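Local coordinates for lipoprotein (Streptococcus pneumoniae, PDB 3CX3) that binds zinc and probably delivers it to an ABC transporter as the surface lipoprotein of a zinc-uptake system, at residues I13-S16 with I20-M23; D30-R35 with E148-N153; E163-F168 with K192-N197; E207-P212 with S238-T243. All coordinates share one frame; numbering follows the deposited sequence.

Contact 1: residues I13-S16 with I20-M23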
loop_
_atom_site.group_PDB
_atom_site.type_symbol
_atom_site.label_atom_id
_atom_site.label_comp_id
_atom_site.label_asym_id
_atom_site.label_seq_id
_atom_site.Cartn_x
_atom_site.Cartn_y
_atom_site.Cartn_z
ATOM N N ILE A 13 -13.195 3.436 -14.854
ATOM C CA ILE A 13 -12.754 3.613 -13.462
ATOM C C ILE A 13 -11.273 3.994 -13.387
ATOM O O ILE A 13 -10.404 3.265 -13.853
ATOM C CB ILE A 13 -13.056 2.347 -12.580
ATOM C CG1 ILE A 13 -14.551 2.242 -12.263
ATOM C CG2 ILE A 13 -12.257 2.356 -11.311
ATOM C CD1 ILE A 13 -14.971 0.883 -11.717
ATOM N N VAL A 14 -11.011 5.164 -12.808
ATOM C CA VAL A 14 -9.656 5.614 -12.571
ATOM C C VAL A 14 -9.293 5.390 -11.101
ATOM O O VAL A 14 -10.139 5.403 -10.193
ATOM C CB VAL A 14 -9.412 7.062 -13.077
ATOM C CG1 VAL A 14 -7.993 7.522 -12.771
ATOM C CG2 VAL A 14 -9.624 7.132 -14.580
ATOM N N THR A 15 -8.004 5.196 -10.890
ATOM C CA THR A 15 -7.486 4.568 -9.701
ATOM C C THR A 15 -6.157 5.213 -9.371
ATOM O O THR A 15 -5.401 5.547 -10.277
ATOM C CB THR A 15 -7.396 3.088 -10.001
ATOM O OG1 THR A 15 -8.520 2.430 -9.382
ATOM C CG2 THR A 15 -6.089 2.506 -9.585
ATOM N N SER A 16 -5.881 5.431 -8.090
ATOM C CA SER A 16 -4.744 6.282 -7.732
ATOM C C SER A 16 -3.421 5.587 -7.963
ATOM O O SER A 16 -2.626 6.028 -8.815
ATOM C CB SER A 16 -4.854 6.882 -6.332
ATOM O OG SER A 16 -5.061 5.905 -5.342
ATOM N N ILE A 20 -4.754 -0.053 -4.957
ATOM C CA ILE A 20 -6.108 0.342 -5.342
ATOM C C ILE A 20 -6.461 -0.268 -6.709
ATOM O O ILE A 20 -7.518 -0.884 -6.871
ATOM C CB ILE A 20 -6.257 1.885 -5.373
ATOM C CG1 ILE A 20 -6.409 2.468 -3.968
ATOM C CG2 ILE A 20 -7.480 2.259 -6.132
ATOM C CD1 ILE A 20 -5.737 1.684 -2.879
ATOM N N TYR A 21 -5.569 -0.087 -7.684
ATOM C CA TYR A 21 -5.710 -0.706 -8.993
ATOM C C TYR A 21 -6.160 -2.145 -8.844
ATOM O O TYR A 21 -7.210 -2.534 -9.365
ATOM C CB TYR A 21 -4.373 -0.662 -9.736
ATOM C CG TYR A 21 -4.428 -1.197 -11.147
ATOM C CD1 TYR A 21 -5.277 -0.623 -12.098
ATOM C CD2 TYR A 21 -3.622 -2.276 -11.538
ATOM C CE1 TYR A 21 -5.335 -1.110 -13.393
ATOM C CE2 TYR A 21 -3.670 -2.770 -12.833
ATOM C CZ TYR A 21 -4.528 -2.178 -13.759
ATOM O OH TYR A 21 -4.574 -2.654 -15.050
ATOM N N ALA A 22 -5.360 -2.895 -8.084
ATOM C CA ALA A 22 -5.450 -4.329 -7.957
ATOM C C ALA A 22 -6.672 -4.771 -7.200
ATOM O O ALA A 22 -7.198 -5.847 -7.440
ATOM C CB ALA A 22 -4.223 -4.844 -7.269
HETATM N N MSE A 23 -7.105 -3.949 -6.265
HETATM C CA MSE A 23 -8.190 -4.301 -5.387
HETATM C C MSE A 23 -9.545 -3.951 -6.003
HETATM O O MSE A 23 -10.546 -4.589 -5.694
HETATM C CB MSE A 23 -8.007 -3.576 -4.065
HETATM C CG MSE A 23 -8.122 -4.459 -2.884
HETATM SE SE MSE A 23 -7.307 -3.703 -1.280
HETATM C CE MSE A 23 -8.081 -4.945 -0.071
#
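T15 and S16 meet I20 and Y21 where strand 12-15 turns into helix 18-28. These are the first two elements of a beta-alpha-beta unit that continues into strand 33-36. The strand is an inner one of the parallel sheet in the N-terminal lobe, and three of the four touching residues are buried.

The contact is carried by van der Waals packing. T15 sends its methyl into the start of Y21. T15 CG2 is 3.3 Å from Y21 N and 3.6 Å from Y21 CB, so the fit here is tight. The T15 side chain is rotated away from a staggered position (chi1 -102°). With chi1 at -176° the Y21 ring swings out opposite the main-chain N, and T15 CG2 lies at its edge, near the ring plane. M36 of the next strand touches both T15 and Y21.

I20 meets T15 with its short branch. I20 CG2 lies 3.7 Å from T15 CG2. The longer branch passes S16 with CG1, and its end, CD1, leads away. Beyond this pair, the I20 side chain also touches V63 of strand 61-64 and E131 of helix 125-142.

Polar atoms fare differently. S16 OG packs 3.9 Å from I20 CG1, but its hydrogen bond goes to E70 OE2. T15 OG1 is buried and has no polar partner in the model. Its neighbour across the contact is a methyl carbon, I20 CG2, at 3.4 Å.

Contact 2: residues D30-R35 with E148-N153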
loop_
_atom_site.group_PDB
_atom_site.type_symbol
_atom_site.label_atom_id
_atom_site.label_comp_id
_atom_site.label_asym_id
_atom_site.label_seq_id
_atom_site.Cartn_x
_atom_site.Cartn_y
_atom_site.Cartn_z
ATOM N N ASP A 30 -14.368 -9.005 -14.263
ATOM C CA ASP A 30 -14.297 -8.719 -15.698
ATOM C C ASP A 30 -15.263 -7.609 -16.131
ATOM O O ASP A 30 -15.431 -7.349 -17.323
ATOM C CB ASP A 30 -14.572 -10.000 -16.503
ATOM C CG ASP A 30 -15.898 -10.678 -16.127
ATOM O OD1 ASP A 30 -16.647 -10.158 -15.264
ATOM O OD2 ASP A 30 -16.187 -11.750 -16.703
ATOM N N LEU A 31 -15.875 -6.952 -15.152
ATOM C CA LEU A 31 -16.991 -6.037 -15.389
ATOM C C LEU A 31 -16.693 -4.647 -15.940
ATOM O O LEU A 31 -17.357 -4.203 -16.879
ATOM C CB LEU A 31 -17.804 -5.876 -14.117
ATOM C CG LEU A 31 -18.784 -6.993 -13.820
ATOM C CD1 LEU A 31 -19.523 -6.603 -12.569
ATOM C CD2 LEU A 31 -19.738 -7.200 -14.990
ATOM N N ASN A 32 -15.729 -3.952 -15.349
ATOM C CA ASN A 32 -15.558 -2.539 -15.645
ATOM C C ASN A 32 -14.243 -2.203 -16.348
ATOM O O ASN A 32 -13.345 -3.032 -16.423
ATOM C CB ASN A 32 -15.724 -1.724 -14.356
ATOM C CG ASN A 32 -17.024 -2.040 -13.613
ATOM O OD1 ASN A 32 -18.093 -1.553 -13.973
ATOM N ND2 ASN A 32 -16.927 -2.847 -12.561
ATOM N N ASP A 33 -14.148 -0.987 -16.876
ATOM C CA ASP A 33 -12.896 -0.494 -17.450
ATOM C C ASP A 33 -12.042 0.178 -16.369
ATOM O O ASP A 33 -12.117 1.401 -16.157
ATOM C CB ASP A 33 -13.151 0.459 -18.630
ATOM C CG ASP A 33 -11.870 1.129 -19.144
ATOM O OD1 ASP A 33 -10.770 0.531 -19.066
ATOM O OD2 ASP A 33 -11.974 2.276 -19.625
ATOM N N VAL A 34 -11.228 -0.645 -15.702
ATOM C CA VAL A 34 -10.399 -0.195 -14.587
ATOM C C VAL A 34 -9.001 0.121 -15.073
ATOM O O VAL A 34 -8.257 -0.767 -15.475
ATOM C CB VAL A 34 -10.335 -1.227 -13.427
ATOM C CG1 VAL A 34 -9.476 -0.695 -12.291
ATOM C CG2 VAL A 34 -11.725 -1.562 -12.913
ATOM N N ARG A 35 -8.676 1.408 -15.037
ATOM C CA ARG A 35 -7.338 1.906 -15.337
ATOM C C ARG A 35 -6.756 2.723 -14.173
ATOM O O ARG A 35 -7.484 3.173 -13.283
ATOM C CB ARG A 35 -7.330 2.706 -16.646
ATOM C CG ARG A 35 -8.690 3.240 -17.061
ATOM C CD ARG A 35 -8.552 4.284 -18.140
ATOM N NE ARG A 35 -8.464 3.682 -19.465
ATOM C CZ ARG A 35 -9.390 3.829 -20.408
ATOM N NH1 ARG A 35 -10.467 4.570 -20.166
ATOM N NH2 ARG A 35 -9.237 3.244 -21.594
ATOM N N GLU A 148 -23.933 -8.347 -6.604
ATOM C CA GLU A 148 -23.625 -9.755 -6.420
ATOM C C GLU A 148 -22.174 -10.043 -6.742
ATOM O O GLU A 148 -21.486 -10.697 -5.967
ATOM C CB GLU A 148 -24.533 -10.605 -7.306
ATOM C CG GLU A 148 -25.861 -10.946 -6.680
ATOM C CD GLU A 148 -26.644 -9.734 -6.203
ATOM O OE1 GLU A 148 -27.021 -8.885 -7.055
ATOM O OE2 GLU A 148 -26.882 -9.647 -4.970
ATOM N N THR A 149 -21.720 -9.532 -7.879
ATOM C CA THR A 149 -20.369 -9.777 -8.361
ATOM C C THR A 149 -19.318 -9.174 -7.434
ATOM O O THR A 149 -18.293 -9.811 -7.164
ATOM C CB THR A 149 -20.199 -9.274 -9.807
ATOM O OG1 THR A 149 -21.149 -9.942 -10.649
ATOM C CG2 THR A 149 -18.779 -9.546 -10.333
ATOM N N TYR A 150 -19.598 -7.967 -6.926
ATOM C CA TYR A 150 -18.676 -7.236 -6.068
ATOM C C TYR A 150 -18.542 -7.900 -4.718
ATOM O O TYR A 150 -17.422 -8.164 -4.267
ATOM C CB TYR A 150 -19.100 -5.767 -5.881
ATOM C CG TYR A 150 -19.220 -4.953 -7.157
ATOM C CD1 TYR A 150 -20.352 -4.178 -7.402
ATOM C CD2 TYR A 150 -18.215 -4.969 -8.119
ATOM C CE1 TYR A 150 -20.479 -3.449 -8.565
ATOM C CE2 TYR A 150 -18.337 -4.242 -9.300
ATOM C CZ TYR A 150 -19.466 -3.486 -9.508
ATOM O OH TYR A 150 -19.580 -2.758 -10.663
ATOM N N GLN A 151 -19.671 -8.169 -4.070
ATOM C CA GLN A 151 -19.658 -8.747 -2.727
ATOM C C GLN A 151 -19.013 -10.145 -2.649
ATOM O O GLN A 151 -18.484 -10.525 -1.596
ATOM C CB GLN A 151 -21.063 -8.765 -2.121
ATOM C CG GLN A 151 -21.723 -7.392 -2.011
ATOM C CD GLN A 151 -20.944 -6.398 -1.156
ATOM O OE1 GLN A 151 -20.561 -6.698 -0.032
ATOM N NE2 GLN A 151 -20.727 -5.200 -1.685
ATOM N N LYS A 152 -19.043 -10.900 -3.747
ATOM C CA LYS A 152 -18.418 -12.228 -3.752
ATOM C C LYS A 152 -16.924 -12.187 -4.148
ATOM O O LYS A 152 -16.103 -12.937 -3.603
ATOM C CB LYS A 152 -19.234 -13.241 -4.579
ATOM C CG LYS A 152 -18.811 -14.715 -4.362
ATOM C CD LYS A 152 -20.012 -15.681 -4.148
ATOM C CE LYS A 152 -20.245 -16.055 -2.667
ATOM N NZ LYS A 152 -20.328 -14.869 -1.756
ATOM N N ASN A 153 -16.571 -11.298 -5.071
ATOM C CA ASN A 153 -15.168 -11.052 -5.376
ATOM C C ASN A 153 -14.384 -10.588 -4.154
ATOM O O ASN A 153 -13.334 -11.156 -3.826
ATOM C CB ASN A 153 -15.034 -10.046 -6.511
ATOM C CG ASN A 153 -15.415 -10.633 -7.841
ATOM O OD1 ASN A 153 -15.767 -11.800 -7.927
ATOM N ND2 ASN A 153 -15.349 -9.829 -8.887
#
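L31 and N32 face T149 and Y150 across two unlike patches. The closer-fitting, more buried one is at the Y150 ring. N32 ND2 donates to Y150 OH over 3.3 Å, with an N-H...O angle of 158°. The hydroxyl lies close to the N32 amide plane. Amide and ring are nearly coplanar, 19° apart, and ND2 comes in at the ring edge. Neither group relies on this bond alone. N32 ND2 also bonds S28 OG, and N32 OD1 accepts from M11 N, which helps fix the amide's rotation. Y150 OH has its stronger partner in D143 OD1. V27, S28, A136 and S140 also touch the Y150 side chain.

The contact ties the loop just before strand 33-36, an outermost strand within the N-terminal parallel sheet, to the long helix 147-173. In metal-binding proteins of this family such a helix runs along both lobes.

Packing is looser around L31, which is partly exposed and marks the solvent side. L31 and T149 meet tip to tip, L31 CD1 lying 3.8 Å from T149 CG2. The same L31 CD1 reaches Y150 CE2 obliquely at 4.2 Å. T149 has OG1 anti to its carbonyl carbon (chi1 -59°), which leaves CG2 for L31. A bound sodium ion lies about 3 Å from the T149 side chain.

Contact 3: residues E163-F168 with K192-N197; sequences ELTKKF and KRFGLN
F194 lays the end of its ring against T165 and F168. The contact joins the long helix 147-173 to the turn that leaves helix 188-193. That helix lies between strands 180-182 and 198-200 in a beta-alpha-beta unit of the C-terminal lobe, so the long helix is packed here on the second alpha/beta lobe.

Aromatic and apolar packing makes up most of the contact. F194 has CG anti to its carbonyl carbon (chi1 -69°), and the ring extends toward the helix. Its leading atom is CE2, which lies 4.1 Å from F168 CB. The F168 ring itself leads away and makes a cation-pi contact with K171. F194 CZ lies 4.3 Å from T165 CG2, and the same methyl is 4.4 Å from R193 CD. R193 CG lies over one face of the F194 ring, 4.1 Å above the plane and offset toward the rim. F172, M276 and P125 also touch F194, so the ring is buried among three helices.

Charged groups stand at the side. The aliphatic part of R193 runs past T165, and its guanidinium goes on to salt bridges with D124 and E126 near the start of helix 125-142.

One backbone polar atom also meets the ring. T165 O lies at the edge of F194, in the ring plane, 3.9 Å from F194 CE2.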
loop_
_atom_site.group_PDB
_atom_site.type_symbol
_atom_site.label_atom_id
_atom_site.label_comp_id
_atom_site.label_asym_id
_atom_site.label_seq_id
_atom_site.Cartn_x
_atom_site.Cartn_y
_atom_site.Cartn_z
ATOM N N GLU A 163 -6.438 -16.247 5.359
ATOM C CA GLU A 163 -5.632 -17.468 5.219
ATOM C C GLU A 163 -4.133 -17.192 5.165
ATOM O O GLU A 163 -3.332 -17.953 5.709
ATOM C CB GLU A 163 -6.079 -18.285 4.001
ATOM C CG GLU A 163 -7.334 -19.083 4.287
ATOM C CD GLU A 163 -7.763 -19.955 3.131
ATOM O OE1 GLU A 163 -8.322 -19.412 2.146
ATOM O OE2 GLU A 163 -7.569 -21.192 3.220
ATOM N N LEU A 164 -3.769 -16.101 4.503
ATOM C CA LEU A 164 -2.405 -15.596 4.485
ATOM C C LEU A 164 -1.908 -15.271 5.917
ATOM O O LEU A 164 -0.799 -15.666 6.297
ATOM C CB LEU A 164 -2.332 -14.390 3.524
ATOM C CG LEU A 164 -1.048 -13.616 3.174
ATOM C CD1 LEU A 164 0.191 -14.509 3.172
ATOM C CD2 LEU A 164 -1.183 -12.912 1.833
ATOM N N THR A 165 -2.741 -14.581 6.703
ATOM C CA THR A 165 -2.477 -14.320 8.139
ATOM C C THR A 165 -2.257 -15.605 8.938
ATOM O O THR A 165 -1.430 -15.630 9.847
ATOM C CB THR A 165 -3.630 -13.511 8.826
ATOM O OG1 THR A 165 -3.836 -12.268 8.151
ATOM C CG2 THR A 165 -3.303 -13.202 10.284
ATOM N N LYS A 166 -3.011 -16.651 8.600
ATOM C CA LYS A 166 -2.913 -17.968 9.253
ATOM C C LYS A 166 -1.655 -18.751 8.889
ATOM O O LYS A 166 -0.970 -19.293 9.766
ATOM C CB LYS A 166 -4.132 -18.833 8.932
ATOM C CG LYS A 166 -5.096 -18.957 10.067
ATOM C CD LYS A 166 -6.301 -18.091 9.858
ATOM C CE LYS A 166 -7.543 -18.792 10.374
ATOM N NZ LYS A 166 -7.642 -20.195 9.850
ATOM N N LYS A 167 -1.370 -18.829 7.592
ATOM C CA LYS A 167 -0.159 -19.475 7.116
ATOM C C LYS A 167 1.040 -18.844 7.811
ATOM O O LYS A 167 1.898 -19.555 8.330
ATOM C CB LYS A 167 -0.059 -19.354 5.592
ATOM C CG LYS A 167 1.092 -20.103 4.919
ATOM C CD LYS A 167 0.912 -20.048 3.403
ATOM C CE LYS A 167 2.218 -20.222 2.669
ATOM N NZ LYS A 167 2.495 -21.659 2.434
ATOM N N PHE A 168 1.047 -17.516 7.879
ATOM C CA PHE A 168 2.193 -16.763 8.380
ATOM C C PHE A 168 2.324 -16.495 9.884
ATOM O O PHE A 168 3.427 -16.233 10.365
ATOM C CB PHE A 168 2.332 -15.456 7.600
ATOM C CG PHE A 168 3.063 -15.625 6.323
ATOM C CD1 PHE A 168 4.443 -15.504 6.282
ATOM C CD2 PHE A 168 2.385 -15.974 5.166
ATOM C CE1 PHE A 168 5.129 -15.696 5.097
ATOM C CE2 PHE A 168 3.073 -16.157 3.972
ATOM C CZ PHE A 168 4.439 -16.015 3.945
ATOM N N LYS A 192 3.168 -5.107 13.145
ATOM C CA LYS A 192 2.359 -5.088 14.357
ATOM C C LYS A 192 1.395 -6.260 14.357
ATOM O O LYS A 192 1.173 -6.877 15.399
ATOM C CB LYS A 192 1.613 -3.756 14.499
ATOM C CG LYS A 192 0.816 -3.595 15.790
ATOM C CD LYS A 192 0.124 -2.229 15.872
ATOM C CE LYS A 192 0.894 -1.234 16.740
ATOM N NZ LYS A 192 1.915 -0.471 15.972
ATOM N N ARG A 193 0.836 -6.591 13.196
ATOM C CA ARG A 193 0.002 -7.793 13.109
ATOM C C ARG A 193 0.794 -9.092 13.357
ATOM O O ARG A 193 0.213 -10.168 13.514
ATOM C CB ARG A 193 -0.778 -7.872 11.796
ATOM C CG ARG A 193 -1.724 -9.078 11.784
ATOM C CD ARG A 193 -2.986 -8.861 11.008
ATOM N NE ARG A 193 -3.759 -7.703 11.455
ATOM C CZ ARG A 193 -4.667 -7.717 12.428
ATOM N NH1 ARG A 193 -4.930 -8.837 13.099
ATOM N NH2 ARG A 193 -5.313 -6.597 12.732
ATOM N N PHE A 194 2.115 -8.992 13.422
ATOM C CA PHE A 194 2.908 -10.200 13.536
ATOM C C PHE A 194 3.913 -10.228 14.681
ATOM O O PHE A 194 4.807 -11.070 14.710
ATOM C CB PHE A 194 3.539 -10.515 12.180
ATOM C CG PHE A 194 2.540 -10.945 11.159
ATOM C CD1 PHE A 194 2.127 -10.073 10.163
ATOM C CD2 PHE A 194 1.980 -12.219 11.213
ATOM C CE1 PHE A 194 1.189 -10.470 9.207
ATOM C CE2 PHE A 194 1.037 -12.630 10.270
ATOM C CZ PHE A 194 0.637 -11.752 9.263
ATOM N N GLY A 195 3.743 -9.325 15.641
ATOM C CA GLY A 195 4.604 -9.283 16.818
ATOM C C GLY A 195 5.970 -8.696 16.532
ATOM O O GLY A 195 6.705 -8.338 17.454
ATOM N N LEU A 196 6.315 -8.608 15.247
ATOM C CA LEU A 196 7.535 -7.961 14.815
ATOM C C LEU A 196 7.491 -6.477 15.157
ATOM O O LEU A 196 6.418 -5.911 15.410
ATOM C CB LEU A 196 7.696 -8.105 13.304
ATOM C CG LEU A 196 7.471 -9.479 12.666
ATOM C CD1 LEU A 196 7.369 -9.311 11.164
ATOM C CD2 LEU A 196 8.586 -10.460 13.028
ATOM N N ASN A 197 8.671 -5.860 15.185
ATOM C CA ASN A 197 8.775 -4.411 15.200
ATOM C C ASN A 197 9.718 -3.968 14.091
ATOM O O ASN A 197 10.725 -4.622 13.833
ATOM C CB ASN A 197 9.206 -3.876 16.567
ATOM C CG ASN A 197 10.657 -4.113 16.852
ATOM O OD1 ASN A 197 11.081 -5.248 17.060
ATOM N ND2 ASN A 197 11.439 -3.034 16.875
#

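Contact 4: residues E207-P212 with S238-T243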
loop_
_atom_site.group_PDB
_atom_site.type_symbol
_atom_site.label_atom_id
_atom_site.label_comp_id
_atom_site.label_asym_id
_atom_site.label_seq_id
_atom_site.Cartn_x
_atom_site.Cartn_y
_atom_site.Cartn_z
ATOM N N GLU A 207 10.446 10.802 1.181
ATOM C CA GLU A 207 11.153 12.071 1.189
ATOM C C GLU A 207 11.397 12.633 2.597
ATOM O O GLU A 207 12.017 13.687 2.747
ATOM C CB GLU A 207 10.475 13.087 0.248
ATOM C CG GLU A 207 10.015 12.524 -1.168
ATOM C CD GLU A 207 11.065 11.665 -1.945
ATOM O OE1 GLU A 207 11.097 11.756 -3.195
ATOM O OE2 GLU A 207 11.838 10.887 -1.328
ATOM N N GLN A 208 10.941 11.927 3.632
ATOM C CA GLN A 208 11.396 12.242 4.984
ATOM C C GLN A 208 12.653 11.426 5.298
ATOM O O GLN A 208 12.605 10.444 6.040
ATOM C CB GLN A 208 10.308 12.024 6.041
ATOM C CG GLN A 208 9.099 12.924 5.939
ATOM C CD GLN A 208 7.831 12.127 6.083
ATOM O OE1 GLN A 208 7.511 11.326 5.218
ATOM N NE2 GLN A 208 7.106 12.324 7.177
ATOM N N GLU A 209 13.770 11.874 4.722
ATOM C CA GLU A 209 15.092 11.265 4.885
ATOM C C GLU A 209 15.719 11.670 6.222
ATOM O O GLU A 209 15.468 12.780 6.680
ATOM C CB GLU A 209 16.007 11.705 3.724
ATOM C CG GLU A 209 15.553 11.281 2.310
ATOM C CD GLU A 209 15.931 9.840 1.969
ATOM O OE1 GLU A 209 16.098 9.019 2.905
ATOM O OE2 GLU A 209 16.059 9.525 0.756
ATOM N N PRO A 210 16.542 10.780 6.831
ATOM C CA PRO A 210 17.162 10.825 8.185
ATOM C C PRO A 210 17.679 12.166 8.778
ATOM O O PRO A 210 16.848 12.927 9.266
ATOM C CB PRO A 210 18.253 9.775 8.092
ATOM C CG PRO A 210 17.656 8.762 7.237
ATOM C CD PRO A 210 16.923 9.528 6.150
ATOM N N SER A 211 18.989 12.433 8.833
ATOM C CA SER A 211 19.457 13.753 9.333
ATOM C C SER A 211 20.882 14.292 9.044
ATOM O O SER A 211 20.987 15.342 8.419
ATOM C CB SER A 211 19.058 14.028 10.792
ATOM O OG SER A 211 19.678 13.126 11.675
ATOM N N PRO A 212 21.987 13.594 9.427
ATOM C CA PRO A 212 22.398 12.244 9.847
ATOM C C PRO A 212 22.642 11.914 11.331
ATOM O O PRO A 212 23.343 10.939 11.613
ATOM C CB PRO A 212 23.741 12.100 9.132
ATOM C CG PRO A 212 24.316 13.502 9.197
ATOM C CD PRO A 212 23.168 14.473 9.339
ATOM N N SER A 238 16.931 5.193 -2.669
ATOM C CA SER A 238 17.710 5.176 -1.433
ATOM C C SER A 238 19.141 4.714 -1.665
ATOM O O SER A 238 19.476 3.533 -1.578
ATOM C CB SER A 238 17.055 4.428 -0.276
ATOM O OG SER A 238 17.552 4.905 0.969
ATOM N N LYS A 239 19.960 5.698 -2.002
ATOM C CA LYS A 239 21.374 5.630 -1.779
ATOM C C LYS A 239 21.557 5.633 -0.269
ATOM O O LYS A 239 22.410 4.935 0.268
ATOM C CB LYS A 239 22.043 6.851 -2.404
ATOM C CG LYS A 239 22.466 6.657 -3.857
ATOM C CD LYS A 239 21.389 5.972 -4.729
ATOM C CE LYS A 239 22.023 5.309 -5.958
ATOM N NZ LYS A 239 22.893 4.132 -5.613
ATOM N N VAL A 240 20.720 6.397 0.420
ATOM C CA VAL A 240 20.842 6.552 1.866
ATOM C C VAL A 240 20.728 5.204 2.620
ATOM O O VAL A 240 21.222 5.070 3.742
ATOM C CB VAL A 240 19.943 7.736 2.386
ATOM C CG1 VAL A 240 18.829 8.020 1.409
ATOM C CG2 VAL A 240 19.421 7.515 3.804
ATOM N N ALA A 241 20.135 4.207 1.957
ATOM C CA ALA A 241 20.185 2.812 2.402
ATOM C C ALA A 241 21.478 2.131 1.958
ATOM O O ALA A 241 22.274 1.754 2.799
ATOM C CB ALA A 241 18.976 2.035 1.914
ATOM N N GLU A 242 21.695 1.975 0.649
ATOM C CA GLU A 242 22.969 1.463 0.133
ATOM C C GLU A 242 24.106 1.834 1.074
ATOM O O GLU A 242 24.869 0.979 1.528
ATOM C CB GLU A 242 23.283 2.056 -1.246
ATOM C CG GLU A 242 23.054 1.144 -2.451
ATOM C CD GLU A 242 21.703 1.360 -3.106
ATOM O OE1 GLU A 242 20.832 0.484 -2.937
ATOM O OE2 GLU A 242 21.505 2.396 -3.780
ATOM N N THR A 243 24.193 3.125 1.379
ATOM C CA THR A 243 25.278 3.680 2.176
ATOM C C THR A 243 25.052 3.424 3.681
ATOM O O THR A 243 25.176 4.322 4.518
ATOM C CB THR A 243 25.495 5.186 1.835
ATOM O OG1 THR A 243 24.334 5.935 2.199
ATOM C CG2 THR A 243 25.750 5.390 0.323
#
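The N-terminal end of helix 239-245, in the C-terminal alpha/beta lobe, is covered by a loop through E209 and P210. V240, in the first turn, takes both contacts. The E209 carboxylate lies across one methyl: E209 OE2 is 3.2 Å and E209 OE1 3.3 Å from V240 CG1. These are close distances for oxygen against carbon. A bend in the E209 chain (chi2 -81°) brings the carboxylate there. P210 meets the other branch tip to tip, with P210 CD 4.0 Å from V240 CG2. I201 touches both P210 and V240, and so extends the apolar side of the contact. E209 is partly exposed. The zinc ion is about 12 Å from its side chain.

The helix start has its own bond. S238 is the N-cap, and A241 N gives its side chain OG a weak bond of 2.9 Å. The loop in turn leads to P212, at the N-cap of helix 213-224 after a cis peptide bond. Helix 239-245 is the crossover helix between the parallel strands 230-232 and 252-254, and loop packing on its capped first turn belongs to that beta-alpha-beta unit.

Overall arrangement
Contact 1 is the buried one; contacts 2, 3 and 4 are only partly buried. Contacts 1 and 2 belong to the N-terminal sheet and touch directly, as I13 bonds through its backbone to D33 and R35 of the neighbouring strand. Contacts 2 and 3 share helix 147-173, with centres about 28 Å apart, so one helix reaches both lobes. Contact 4 lies in the same C-terminal lobe as the 192-197 side of contact 3, but does not touch it; its centre is about 40 Å from that of contact 2. Methyl packing dominates contact 1, an amide-hydroxyl bond marks contact 2, a phenyl ring fills contact 3, and a carboxylate rests on valine in contact 4.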